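Local coordinates for CheC-like superfamily protein (Shewanella oneidensis, PDB 3H2D) that probably acts in bacterial chemotaxis signalling as a CheX-type phosphatase that removes phosphate from the response regulator CheY, at residues Ala22-Thr27 against Gln64-Gln69; Gly56-Thr61 against Asn95-Gly100; Ile60-Lys65 against Asp88-Ile93; Gly100-Leu105 against Phe112-Pro117. All coordinates share one frame; numbering follows the deposited sequence.

Interaction 1: Ala22-Thr27 against Gln64-Gln69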
loop_
_atom_site.group_PDB
_atom_site.type_symbol
_atom_site.label_atom_id
_atom_site.label_comp_id
_atom_site.label_asym_id
_atom_site.label_seq_id
_atom_site.Cartn_x
_atom_site.Cartn_y
_atom_site.Cartn_z
ATOM N N ALA B 22 -11.328 -4.333 20.615
ATOM C CA ALA B 22 -11.340 -2.892 20.850
ATOM C C ALA B 22 -12.643 -2.394 21.481
ATOM O O ALA B 22 -12.813 -1.180 21.649
ATOM C CB ALA B 22 -11.017 -2.104 19.540
ATOM N N SER B 23 -13.550 -3.320 21.807
ATOM C CA SER B 23 -14.873 -3.006 22.341
ATOM C C SER B 23 -15.537 -1.789 21.679
ATOM O O SER B 23 -16.149 -0.968 22.361
ATOM C CB SER B 23 -14.794 -2.776 23.849
ATOM O OG SER B 23 -14.155 -3.856 24.504
ATOM N N LEU B 24 -15.425 -1.675 20.361
ATOM C CA LEU B 24 -15.933 -0.508 19.647
ATOM C C LEU B 24 -16.839 -1.002 18.512
ATOM O O LEU B 24 -16.361 -1.660 17.598
ATOM C CB LEU B 24 -14.737 0.297 19.101
ATOM C CG LEU B 24 -14.985 1.724 18.596
ATOM C CD1 LEU B 24 -13.711 2.539 18.607
ATOM C CD2 LEU B 24 -15.597 1.692 17.191
ATOM N N GLU B 25 -18.130 -0.678 18.587
ATOM C CA GLU B 25 -19.115 -1.118 17.594
ATOM C C GLU B 25 -18.981 -0.311 16.294
ATOM O O GLU B 25 -19.273 0.883 16.278
ATOM C CB GLU B 25 -20.539 -0.972 18.165
ATOM C CG GLU B 25 -21.679 -1.524 17.280
ATOM C CD GLU B 25 -23.036 -0.877 17.591
ATOM O OE1 GLU B 25 -23.955 -1.610 18.014
ATOM O OE2 GLU B 25 -23.185 0.367 17.422
ATOM N N LEU B 26 -18.485 -0.956 15.235
ATOM C CA LEU B 26 -18.517 -0.393 13.896
ATOM C C LEU B 26 -19.795 -0.879 13.232
ATOM O O LEU B 26 -20.127 -2.060 13.318
ATOM C CB LEU B 26 -17.310 -0.862 13.094
ATOM C CG LEU B 26 -15.986 -0.163 13.388
ATOM C CD1 LEU B 26 -14.870 -0.867 12.625
ATOM C CD2 LEU B 26 -16.027 1.314 13.040
ATOM N N THR B 27 -20.535 -0.002 12.577
ATOM C CA THR B 27 -21.704 -0.462 11.829
ATOM C C THR B 27 -21.348 -0.460 10.349
ATOM O O THR B 27 -21.086 0.597 9.793
ATOM C CB THR B 27 -22.906 0.413 12.078
ATOM O OG1 THR B 27 -23.258 0.335 13.460
ATOM C CG2 THR B 27 -24.111 -0.051 11.228
ATOM N N GLN B 64 -8.825 9.756 11.740
ATOM C CA GLN B 64 -7.952 9.897 12.895
ATOM C C GLN B 64 -8.653 9.668 14.215
ATOM O O GLN B 64 -8.107 8.987 15.094
ATOM C CB GLN B 64 -7.283 11.265 12.899
ATOM C CG GLN B 64 -6.428 11.489 14.139
ATOM C CD GLN B 64 -5.505 12.673 14.047
ATOM O OE1 GLN B 64 -4.800 12.845 13.078
ATOM N NE2 GLN B 64 -5.503 13.501 15.101
ATOM N N LYS B 65 -9.820 10.291 14.432
ATOM C CA LYS B 65 -10.468 10.155 15.769
ATOM C C LYS B 65 -10.854 8.674 16.064
ATOM O O LYS B 65 -10.745 8.180 17.205
ATOM C CB LYS B 65 -11.685 11.079 15.872
ATOM C CG LYS B 65 -12.313 11.146 17.249
ATOM C CD LYS B 65 -13.662 11.837 17.173
ATOM C CE LYS B 65 -14.359 11.923 18.502
ATOM N NZ LYS B 65 -13.716 12.961 19.392
ATOM N N LEU B 66 -11.257 7.975 15.013
ATOM C CA LEU B 66 -11.603 6.569 15.119
ATOM C C LEU B 66 -10.393 5.709 15.460
ATOM O O LEU B 66 -10.478 4.908 16.405
ATOM C CB LEU B 66 -12.305 6.063 13.871
ATOM C CG LEU B 66 -12.608 4.554 13.766
ATOM C CD1 LEU B 66 -13.386 3.992 14.949
ATOM C CD2 LEU B 66 -13.300 4.195 12.427
ATOM N N VAL B 67 -9.292 5.855 14.723
ATOM C CA VAL B 67 -8.125 5.004 14.984
ATOM C C VAL B 67 -7.544 5.302 16.386
ATOM O O VAL B 67 -7.047 4.401 17.058
ATOM C CB VAL B 67 -7.028 5.166 13.916
ATOM C CG1 VAL B 67 -6.232 6.400 14.124
ATOM C CG2 VAL B 67 -6.101 3.892 13.807
ATOM N N LEU B 68 -7.567 6.569 16.803
ATOM C CA LEU B 68 -7.132 6.914 18.152
ATOM C C LEU B 68 -8.028 6.331 19.253
ATOM O O LEU B 68 -7.532 5.973 20.337
ATOM C CB LEU B 68 -6.959 8.411 18.312
ATOM C CG LEU B 68 -5.842 9.066 17.483
ATOM C CD1 LEU B 68 -5.881 10.572 17.707
ATOM C CD2 LEU B 68 -4.457 8.486 17.886
ATOM N N GLN B 69 -9.320 6.252 19.022
ATOM C CA GLN B 69 -10.195 5.586 19.976
ATOM C C GLN B 69 -9.959 4.077 20.012
ATOM O O GLN B 69 -10.069 3.464 21.080
ATOM C CB GLN B 69 -11.671 5.833 19.680
ATOM C CG GLN B 69 -12.622 5.396 20.823
ATOM C CD GLN B 69 -12.372 6.105 22.128
ATOM O OE1 GLN B 69 -12.366 7.335 22.177
ATOM N NE2 GLN B 69 -12.167 5.342 23.208
#
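Leu24 and Leu66 meet methyl to methyl. Leu66 CD1 sits evenly before the fork of Leu24, 3.9 Å from Leu24 CD1 and 3.9 Å from Leu24 CD2. The other branch serves a second leucine, with Leu66 CD2 4.0 Å from Leu26 CD2. One helix side chain thus spans two residues of the extended chain. Its CG lies anti to its own backbone N (chi1 174°), which carries both methyls out from the helix toward the loop. Leu24 CD1 also rests 3.8 Å from Gln69 CG, the aliphatic part of that chain. No hydrogen bond joins the two segments; the contact is apolar and buried.

It joins the connection between helix 8-21 and strand 27-33 to helix 64-75, in the alpha/beta fold of the CheC-like family. Ser23, with phi positive at 40°, takes the chain out of the helix just before Leu24. Farther out, Asn73 links both sides: its OD1 accepts from Gln69 NE2, and its ND2 donates to Ala22 O. Gln69 bends at chi2, and its amide is held there by Asn73. Ile70 also touches Leu24, and Phe140 of strand 135-142 touches Leu26.

Interaction 2: Gly56-Thr61 against Asn95-Gly100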
loop_
_atom_site.group_PDB
_atom_site.type_symbol
_atom_site.label_atom_id
_atom_site.label_comp_id
_atom_site.label_asym_id
_atom_site.label_seq_id
_atom_site.Cartn_x
_atom_site.Cartn_y
_atom_site.Cartn_z
ATOM N N GLY B 56 -4.062 -10.055 -5.408
ATOM C CA GLY B 56 -4.856 -8.900 -5.106
ATOM C C GLY B 56 -4.344 -8.072 -3.989
ATOM O O GLY B 56 -3.207 -8.220 -3.561
ATOM N N SER B 57 -5.244 -7.230 -3.502
ATOM C CA SER B 57 -4.880 -6.163 -2.590
ATOM C C SER B 57 -6.008 -5.899 -1.618
ATOM O O SER B 57 -7.177 -6.043 -1.964
ATOM C CB SER B 57 -4.584 -4.873 -3.403
ATOM O OG SER B 57 -5.636 -4.581 -4.356
ATOM N N LEU B 58 -5.631 -5.541 -0.388
ATOM C CA LEU B 58 -6.539 -5.109 0.674
ATOM C C LEU B 58 -6.054 -3.785 1.258
ATOM O O LEU B 58 -4.869 -3.613 1.475
ATOM C CB LEU B 58 -6.525 -6.129 1.799
ATOM C CG LEU B 58 -7.166 -5.752 3.132
ATOM C CD1 LEU B 58 -8.682 -5.561 2.948
ATOM C CD2 LEU B 58 -6.866 -6.837 4.143
ATOM N N SER B 59 -6.986 -2.857 1.466
ATOM C CA SER B 59 -6.740 -1.610 2.225
ATOM C C SER B 59 -7.799 -1.449 3.313
ATOM O O SER B 59 -8.971 -1.733 3.099
ATOM C CB SER B 59 -6.667 -0.348 1.345
ATOM O OG SER B 59 -7.871 -0.080 0.669
ATOM N N ILE B 60 -7.358 -1.013 4.489
ATOM C CA ILE B 60 -8.248 -0.693 5.594
ATOM C C ILE B 60 -7.905 0.749 5.972
ATOM O O ILE B 60 -6.823 1.017 6.421
ATOM C CB ILE B 60 -8.018 -1.606 6.814
ATOM C CG1 ILE B 60 -8.066 -3.090 6.439
ATOM C CG2 ILE B 60 -9.034 -1.350 7.937
ATOM C CD1 ILE B 60 -7.508 -3.998 7.609
ATOM N N THR B 61 -8.874 1.634 5.858
ATOM C CA THR B 61 -8.649 3.068 6.010
ATOM C C THR B 61 -9.470 3.574 7.176
ATOM O O THR B 61 -10.618 3.151 7.302
ATOM C CB THR B 61 -9.052 3.781 4.705
ATOM O OG1 THR B 61 -8.197 3.314 3.632
ATOM C CG2 THR B 61 -8.952 5.335 4.832
ATOM N N ASN B 95 -2.610 -7.143 9.693
ATOM C CA ASN B 95 -2.201 -8.541 9.692
ATOM C C ASN B 95 -3.304 -9.455 10.238
ATOM O O ASN B 95 -3.515 -10.549 9.703
ATOM C CB ASN B 95 -0.963 -8.773 10.548
ATOM C CG ASN B 95 0.308 -8.598 9.809
ATOM O OD1 ASN B 95 0.390 -8.829 8.599
ATOM N ND2 ASN B 95 1.367 -8.175 10.566
HETATM N N MSE B 96 -4.001 -9.033 11.298
HETATM C CA MSE B 96 -5.047 -9.891 11.870
HETATM C C MSE B 96 -6.299 -9.985 10.994
HETATM O O MSE B 96 -6.898 -11.049 10.918
HETATM C CB MSE B 96 -5.435 -9.440 13.297
HETATM C CG MSE B 96 -4.316 -9.539 14.248
HETATM SE SE MSE B 96 -4.995 -9.119 16.058
HETATM C CE MSE B 96 -4.997 -7.213 15.908
ATOM N N VAL B 97 -6.694 -8.886 10.340
ATOM C CA VAL B 97 -7.819 -8.906 9.392
ATOM C C VAL B 97 -7.536 -9.855 8.206
ATOM O O VAL B 97 -8.355 -10.725 7.832
ATOM C CB VAL B 97 -8.148 -7.472 8.908
ATOM C CG1 VAL B 97 -9.192 -7.485 7.727
ATOM C CG2 VAL B 97 -8.654 -6.660 10.105
ATOM N N THR B 98 -6.347 -9.687 7.635
ATOM C CA THR B 98 -5.916 -10.455 6.465
ATOM C C THR B 98 -5.695 -11.888 6.830
ATOM O O THR B 98 -6.086 -12.784 6.091
ATOM C CB THR B 98 -4.611 -9.894 5.898
ATOM O OG1 THR B 98 -4.766 -8.479 5.740
ATOM C CG2 THR B 98 -4.290 -10.530 4.474
ATOM N N GLY B 99 -5.100 -12.119 7.991
ATOM C CA GLY B 99 -4.928 -13.477 8.485
ATOM C C GLY B 99 -6.189 -14.244 8.787
ATOM O O GLY B 99 -6.295 -15.448 8.451
ATOM N N GLY B 100 -7.153 -13.586 9.421
ATOM C CA GLY B 100 -8.433 -14.210 9.674
ATOM C C GLY B 100 -9.178 -14.506 8.389
ATOM O O GLY B 100 -9.812 -15.562 8.255
#
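Leu58 points from its strand toward the helix segment 95-100, where it meets Thr98 and Val97. Its CB leaves the strand toward the helix, and CG lies anti to the backbone N (chi1 167°). Neither atom comes close to the helix. The touching is left to one branch, CD2, which reaches to 3.1 Å from Thr98 OG1. This is a tight carbon-to-oxygen approach and not a hydrogen bond. The hydroxyl is bonded to Thr94 O, one turn back along its own helix, which fixes OG1 and leaves Leu58 to press against it. The two side chains pass alongside one another, pointing opposite ways. The same CD2 grazes Val97 CG1 at 4.3 Å.

Two residues on, Ile60 comes differently: it meets Val97 tip to tip, with Ile60 CD1 3.8 Å from Val97 CB and near both of its methyls.

The axes of segments 56-61 and 95-100 approach to 10.1 Å, and their directions differ by 136°. Phe10 and Leu14 of helix 8-21 close the same layer, touching Leu58 and Val97 respectively. The alternate strand residues face the other way: Ser57 and Ser59 bond to His129 and pack against the second subunit.

This is the helix-on-sheet core of the CheC-like fold, with helices packed on one face of an antiparallel sheet. Helix 84-107 also carries Glu92 and Asn95, spaced as in the ExxN signature of CheX phosphatases.

Interaction 3: Ile60-Lys65 against Asp88-Ile93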
loop_
_atom_site.group_PDB
_atom_site.type_symbol
_atom_site.label_atom_id
_atom_site.label_comp_id
_atom_site.label_asym_id
_atom_site.label_seq_id
_atom_site.Cartn_x
_atom_site.Cartn_y
_atom_site.Cartn_z
ATOM N N ILE B 60 -7.358 -1.013 4.489
ATOM C CA ILE B 60 -8.248 -0.693 5.594
ATOM C C ILE B 60 -7.905 0.749 5.972
ATOM O O ILE B 60 -6.823 1.017 6.421
ATOM C CB ILE B 60 -8.018 -1.606 6.814
ATOM C CG1 ILE B 60 -8.066 -3.090 6.439
ATOM C CG2 ILE B 60 -9.034 -1.350 7.937
ATOM C CD1 ILE B 60 -7.508 -3.998 7.609
ATOM N N THR B 61 -8.874 1.634 5.858
ATOM C CA THR B 61 -8.649 3.068 6.010
ATOM C C THR B 61 -9.470 3.574 7.176
ATOM O O THR B 61 -10.618 3.151 7.302
ATOM C CB THR B 61 -9.052 3.781 4.705
ATOM O OG1 THR B 61 -8.197 3.314 3.632
ATOM C CG2 THR B 61 -8.952 5.335 4.832
ATOM N N PHE B 62 -8.870 4.424 8.015
ATOM C CA PHE B 62 -9.494 4.981 9.218
ATOM C C PHE B 62 -9.373 6.511 9.281
ATOM O O PHE B 62 -8.308 7.066 8.969
ATOM C CB PHE B 62 -8.835 4.468 10.506
ATOM C CG PHE B 62 -8.809 2.969 10.673
ATOM C CD1 PHE B 62 -7.736 2.235 10.185
ATOM C CD2 PHE B 62 -9.812 2.297 11.359
ATOM C CE1 PHE B 62 -7.698 0.840 10.364
ATOM C CE2 PHE B 62 -9.754 0.916 11.554
ATOM C CZ PHE B 62 -8.685 0.206 11.064
ATOM N N GLU B 63 -10.412 7.196 9.777
ATOM C CA GLU B 63 -10.267 8.582 10.209
ATOM C C GLU B 63 -9.506 8.644 11.511
ATOM O O GLU B 63 -9.537 7.700 12.291
ATOM C CB GLU B 63 -11.649 9.273 10.354
ATOM C CG GLU B 63 -12.225 9.552 8.996
ATOM C CD GLU B 63 -13.638 10.048 9.008
ATOM O OE1 GLU B 63 -14.339 9.844 10.020
ATOM O OE2 GLU B 63 -14.050 10.605 7.963
ATOM N N GLN B 64 -8.825 9.756 11.740
ATOM C CA GLN B 64 -7.952 9.897 12.895
ATOM C C GLN B 64 -8.653 9.668 14.215
ATOM O O GLN B 64 -8.107 8.987 15.094
ATOM C CB GLN B 64 -7.283 11.265 12.899
ATOM C CG GLN B 64 -6.428 11.489 14.139
ATOM C CD GLN B 64 -5.505 12.673 14.047
ATOM O OE1 GLN B 64 -4.800 12.845 13.078
ATOM N NE2 GLN B 64 -5.503 13.501 15.101
ATOM N N LYS B 65 -9.820 10.291 14.432
ATOM C CA LYS B 65 -10.468 10.155 15.769
ATOM C C LYS B 65 -10.854 8.674 16.064
ATOM O O LYS B 65 -10.745 8.180 17.205
ATOM C CB LYS B 65 -11.685 11.079 15.872
ATOM C CG LYS B 65 -12.313 11.146 17.249
ATOM C CD LYS B 65 -13.662 11.837 17.173
ATOM C CE LYS B 65 -14.359 11.923 18.502
ATOM N NZ LYS B 65 -13.716 12.961 19.392
ATOM N N ASP B 88 2.146 1.305 13.873
ATOM C CA ASP B 88 2.393 -0.074 14.293
ATOM C C ASP B 88 1.077 -0.817 14.605
ATOM O O ASP B 88 0.879 -1.922 14.142
ATOM C CB ASP B 88 3.263 -0.101 15.548
ATOM C CG ASP B 88 4.692 0.229 15.282
ATOM O OD1 ASP B 88 5.146 0.304 14.118
ATOM O OD2 ASP B 88 5.389 0.372 16.286
ATOM N N LEU B 89 0.163 -0.192 15.335
ATOM C CA LEU B 89 -1.101 -0.855 15.646
ATOM C C LEU B 89 -1.926 -1.118 14.381
ATOM O O LEU B 89 -2.511 -2.172 14.244
ATOM C CB LEU B 89 -1.944 -0.031 16.636
ATOM C CG LEU B 89 -3.294 -0.678 17.053
ATOM C CD1 LEU B 89 -3.085 -2.016 17.777
ATOM C CD2 LEU B 89 -4.054 0.271 17.954
ATOM N N VAL B 90 -1.984 -0.147 13.487
ATOM C CA VAL B 90 -2.699 -0.333 12.233
ATOM C C VAL B 90 -2.092 -1.496 11.437
ATOM O O VAL B 90 -2.825 -2.286 10.811
ATOM C CB VAL B 90 -2.756 0.984 11.428
ATOM C CG1 VAL B 90 -3.286 0.744 9.988
ATOM C CG2 VAL B 90 -3.623 2.021 12.212
ATOM N N GLY B 91 -0.772 -1.620 11.453
ATOM C CA GLY B 91 -0.087 -2.744 10.818
ATOM C C GLY B 91 -0.530 -4.055 11.409
ATOM O O GLY B 91 -0.818 -4.999 10.673
ATOM N N GLU B 92 -0.618 -4.121 12.732
ATOM C CA GLU B 92 -1.057 -5.354 13.409
ATOM C C GLU B 92 -2.517 -5.654 13.156
ATOM O O GLU B 92 -2.867 -6.797 12.920
ATOM C CB GLU B 92 -0.783 -5.318 14.919
ATOM C CG GLU B 92 0.692 -5.441 15.269
ATOM C CD GLU B 92 1.308 -6.738 14.675
ATOM O OE1 GLU B 92 0.632 -7.794 14.702
ATOM O OE2 GLU B 92 2.435 -6.694 14.131
ATOM N N ILE B 93 -3.358 -4.638 13.141
ATOM C CA ILE B 93 -4.763 -4.836 12.763
ATOM C C ILE B 93 -4.845 -5.376 11.351
ATOM O O ILE B 93 -5.615 -6.323 11.061
ATOM C CB ILE B 93 -5.607 -3.511 12.879
ATOM C CG1 ILE B 93 -5.723 -3.114 14.355
ATOM C CG2 ILE B 93 -6.979 -3.681 12.226
ATOM C CD1 ILE B 93 -6.384 -1.756 14.569
#
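Ile93 N donates to Leu89 O at 2.8 Å, a helical bond that sets the turn from which Ile93 faces Phe62. No polar bond crosses between the two segments. The contact rests on one aromatic ring and two branched side chains.

Phe62 chi1 is -57°, which puts the ring on the side opposite the carbonyl carbon and turns it toward helix 84-107. Ile93 CG2 comes at the ring edge, near its plane, 4.4 Å from Phe62 CZ. Val90 CG1 approaches obliquely, 4.4 Å from Phe62 CE1. The two aliphatic groups belong to neighbouring turns of the helix, so the far end of the ring spans nearly one turn. These are loose van der Waals distances. Ile60, two residues earlier on the same side of the strand, lends some cover without a close touch.

Phe62 ends strand 54-62. Glu63 is the N-cap residue of helix 64-75, so the ring lies just where the chain turns from strand to helix. Ile70 of that helix touches both Phe62 and Ile93, and its Val67 touches Val90. Val43 of the adjacent strand 43-51 meets Phe62 and Val90. The ring is thus enclosed between helices 64-75 and 84-107 and the sheet.

Interaction 4: Gly100-Leu105 against Phe112-Pro117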
loop_
_atom_site.group_PDB
_atom_site.type_symbol
_atom_site.label_atom_id
_atom_site.label_comp_id
_atom_site.label_asym_id
_atom_site.label_seq_id
_atom_site.Cartn_x
_atom_site.Cartn_y
_atom_site.Cartn_z
ATOM N N GLY B 100 -7.153 -13.586 9.421
ATOM C CA GLY B 100 -8.433 -14.210 9.674
ATOM C C GLY B 100 -9.178 -14.506 8.389
ATOM O O GLY B 100 -9.812 -15.562 8.255
ATOM N N ALA B 101 -9.066 -13.597 7.426
ATOM C CA ALA B 101 -9.671 -13.807 6.102
ATOM C C ALA B 101 -9.011 -14.980 5.381
ATOM O O ALA B 101 -9.680 -15.819 4.732
ATOM C CB ALA B 101 -9.552 -12.548 5.270
ATOM N N LYS B 102 -7.677 -15.032 5.455
ATOM C CA LYS B 102 -6.937 -16.179 4.891
ATOM C C LYS B 102 -7.449 -17.496 5.468
ATOM O O LYS B 102 -7.684 -18.449 4.726
ATOM C CB LYS B 102 -5.438 -15.984 5.183
ATOM C CG LYS B 102 -4.584 -17.137 4.726
ATOM C CD LYS B 102 -3.119 -16.855 5.024
ATOM C CE LYS B 102 -2.231 -18.075 4.908
ATOM N NZ LYS B 102 -2.471 -18.962 3.769
ATOM N N ASN B 103 -7.617 -17.558 6.793
ATOM C CA ASN B 103 -8.147 -18.743 7.431
ATOM C C ASN B 103 -9.559 -19.119 6.941
ATOM O O ASN B 103 -9.799 -20.253 6.566
ATOM C CB ASN B 103 -8.195 -18.567 8.943
ATOM C CG ASN B 103 -8.586 -19.837 9.650
ATOM O OD1 ASN B 103 -8.051 -20.918 9.382
ATOM N ND2 ASN B 103 -9.515 -19.720 10.545
ATOM N N LEU B 104 -10.468 -18.157 7.019
ATOM C CA LEU B 104 -11.847 -18.361 6.574
ATOM C C LEU B 104 -11.967 -18.762 5.078
ATOM O O LEU B 104 -12.679 -19.703 4.743
ATOM C CB LEU B 104 -12.641 -17.074 6.853
ATOM C CG LEU B 104 -12.890 -16.757 8.334
ATOM C CD1 LEU B 104 -13.502 -15.337 8.486
ATOM C CD2 LEU B 104 -13.748 -17.850 9.003
ATOM N N LEU B 105 -11.289 -18.022 4.195
ATOM C CA LEU B 105 -11.196 -18.360 2.764
ATOM C C LEU B 105 -10.505 -19.703 2.458
ATOM O O LEU B 105 -10.943 -20.461 1.595
ATOM C CB LEU B 105 -10.527 -17.186 1.984
ATOM C CG LEU B 105 -11.450 -15.979 1.810
ATOM C CD1 LEU B 105 -10.628 -14.715 1.467
ATOM C CD2 LEU B 105 -12.583 -16.260 0.775
ATOM N N PHE B 112 -4.470 -18.198 -0.486
ATOM C CA PHE B 112 -3.521 -17.097 -0.737
ATOM C C PHE B 112 -2.604 -16.955 0.446
ATOM O O PHE B 112 -2.895 -17.441 1.565
ATOM C CB PHE B 112 -4.209 -15.751 -1.043
ATOM C CG PHE B 112 -4.913 -15.139 0.116
ATOM C CD1 PHE B 112 -4.263 -14.289 0.993
ATOM C CD2 PHE B 112 -6.265 -15.385 0.303
ATOM C CE1 PHE B 112 -4.956 -13.718 2.084
ATOM C CE2 PHE B 112 -6.942 -14.843 1.346
ATOM C CZ PHE B 112 -6.319 -14.002 2.241
ATOM N N GLU B 113 -1.471 -16.294 0.172
ATOM C CA GLU B 113 -0.485 -15.902 1.171
ATOM C C GLU B 113 -0.471 -14.369 1.163
ATOM O O GLU B 113 -0.583 -13.736 0.107
ATOM C CB GLU B 113 0.911 -16.401 0.788
ATOM C CG GLU B 113 1.128 -17.896 0.776
ATOM C CD GLU B 113 0.757 -18.529 2.088
ATOM O OE1 GLU B 113 0.965 -17.881 3.136
ATOM O OE2 GLU B 113 0.245 -19.679 2.065
HETATM N N MSE B 114 -0.365 -13.786 2.347
HETATM C CA MSE B 114 -0.215 -12.342 2.505
HETATM C C MSE B 114 1.251 -11.933 2.427
HETATM O O MSE B 114 2.148 -12.694 2.794
HETATM C CB MSE B 114 -0.791 -11.879 3.842
HETATM C CG MSE B 114 0.006 -12.188 5.082
HETATM SE SE MSE B 114 -1.040 -11.576 6.669
HETATM C CE MSE B 114 -2.219 -13.029 6.564
ATOM N N ALA B 115 1.466 -10.701 1.974
ATOM C CA ALA B 115 2.769 -10.078 2.002
ATOM C C ALA B 115 2.814 -9.399 3.373
ATOM O O ALA B 115 2.335 -9.971 4.343
ATOM C CB ALA B 115 2.903 -9.086 0.849
ATOM N N THR B 116 3.402 -8.213 3.473
ATOM C CA THR B 116 3.591 -7.557 4.739
ATOM C C THR B 116 2.918 -6.155 4.721
ATOM O O THR B 116 2.830 -5.527 3.689
ATOM C CB THR B 116 5.054 -7.437 5.077
ATOM O OG1 THR B 116 5.725 -6.748 4.023
ATOM C CG2 THR B 116 5.687 -8.799 5.287
ATOM N N PRO B 117 2.465 -5.671 5.891
ATOM C CA PRO B 117 1.693 -4.452 5.865
ATOM C C PRO B 117 2.516 -3.210 5.552
ATOM O O PRO B 117 3.674 -3.125 5.899
ATOM C CB PRO B 117 1.180 -4.314 7.299
ATOM C CG PRO B 117 1.284 -5.661 7.873
ATOM C CD PRO B 117 2.537 -6.212 7.260
HETATM O O HOH W 1 -6.615 -18.674 2.164
#
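Two torsions bring Lys102 onto Phe112. Phe112 CG stands between the backbone N and the carbonyl carbon (chi1 69°), which lays the ring beside the helix. Lys102 runs extended from CB to CE and bends only at its last torsion (chi4 42°), which turns NZ toward the Phe112 carbonyl. NZ donates to Phe112 O at 2.7 Å, with a C=O...N angle of 155° and a modest tilt from the carbonyl plane. NZ also forms a longer salt bridge, 3.3 Å to Glu113 OE2, met from above the carboxylate plane.

The lysine stem packs as well as bonds. Its CG lies over one face of the Phe112 ring, offset toward the rim, and Lys102 CB is 3.7 Å from Phe112 CZ. Leu105 CD1 comes to the ring edge, 3.7 Å from Phe112 CE2.

This contact closes the turn between helix 84-107 and strand 113-122, an outermost strand of the antiparallel sheet within the chain. The ring is the buried part; the charged pair is more exposed. With an alanine at Lys102, Phe112 O and the Glu113 carboxylate would probably lose this partner, and part of the ring face would be uncovered.

A water accepts weakly from Phe112 N and donates to Lys102 O at 2.8 Å, adding a second polar link between the same residues. Met114 CE touches Lys102 CD at 4.2 Å. Farther along, Met114 O accepts from Lys55 NZ of the second subunit.

Interactions 1, 2 and 3 are buried, mainly apolar, and have no hydrogen bond between their segments. Interaction 4 is only partly buried and alone adds hydrogen bonds, a salt bridge and a bridging water. Interactions 2 and 3 pair the same elements, strand 54-62 and helix 84-107, at centres about 11 Å apart. Interaction 4 continues along that helix to strand 113-122, outermost within the chain, and Met114 CE reaches back to Gly99 N at 3.3 Å. Interaction 1 lies at the far end, its centre about 23 Å from that of interaction 4. Helix 64-75 ties it to interaction 3, where Val67 CG2 meets Val90 CG2 at 3.5 Å.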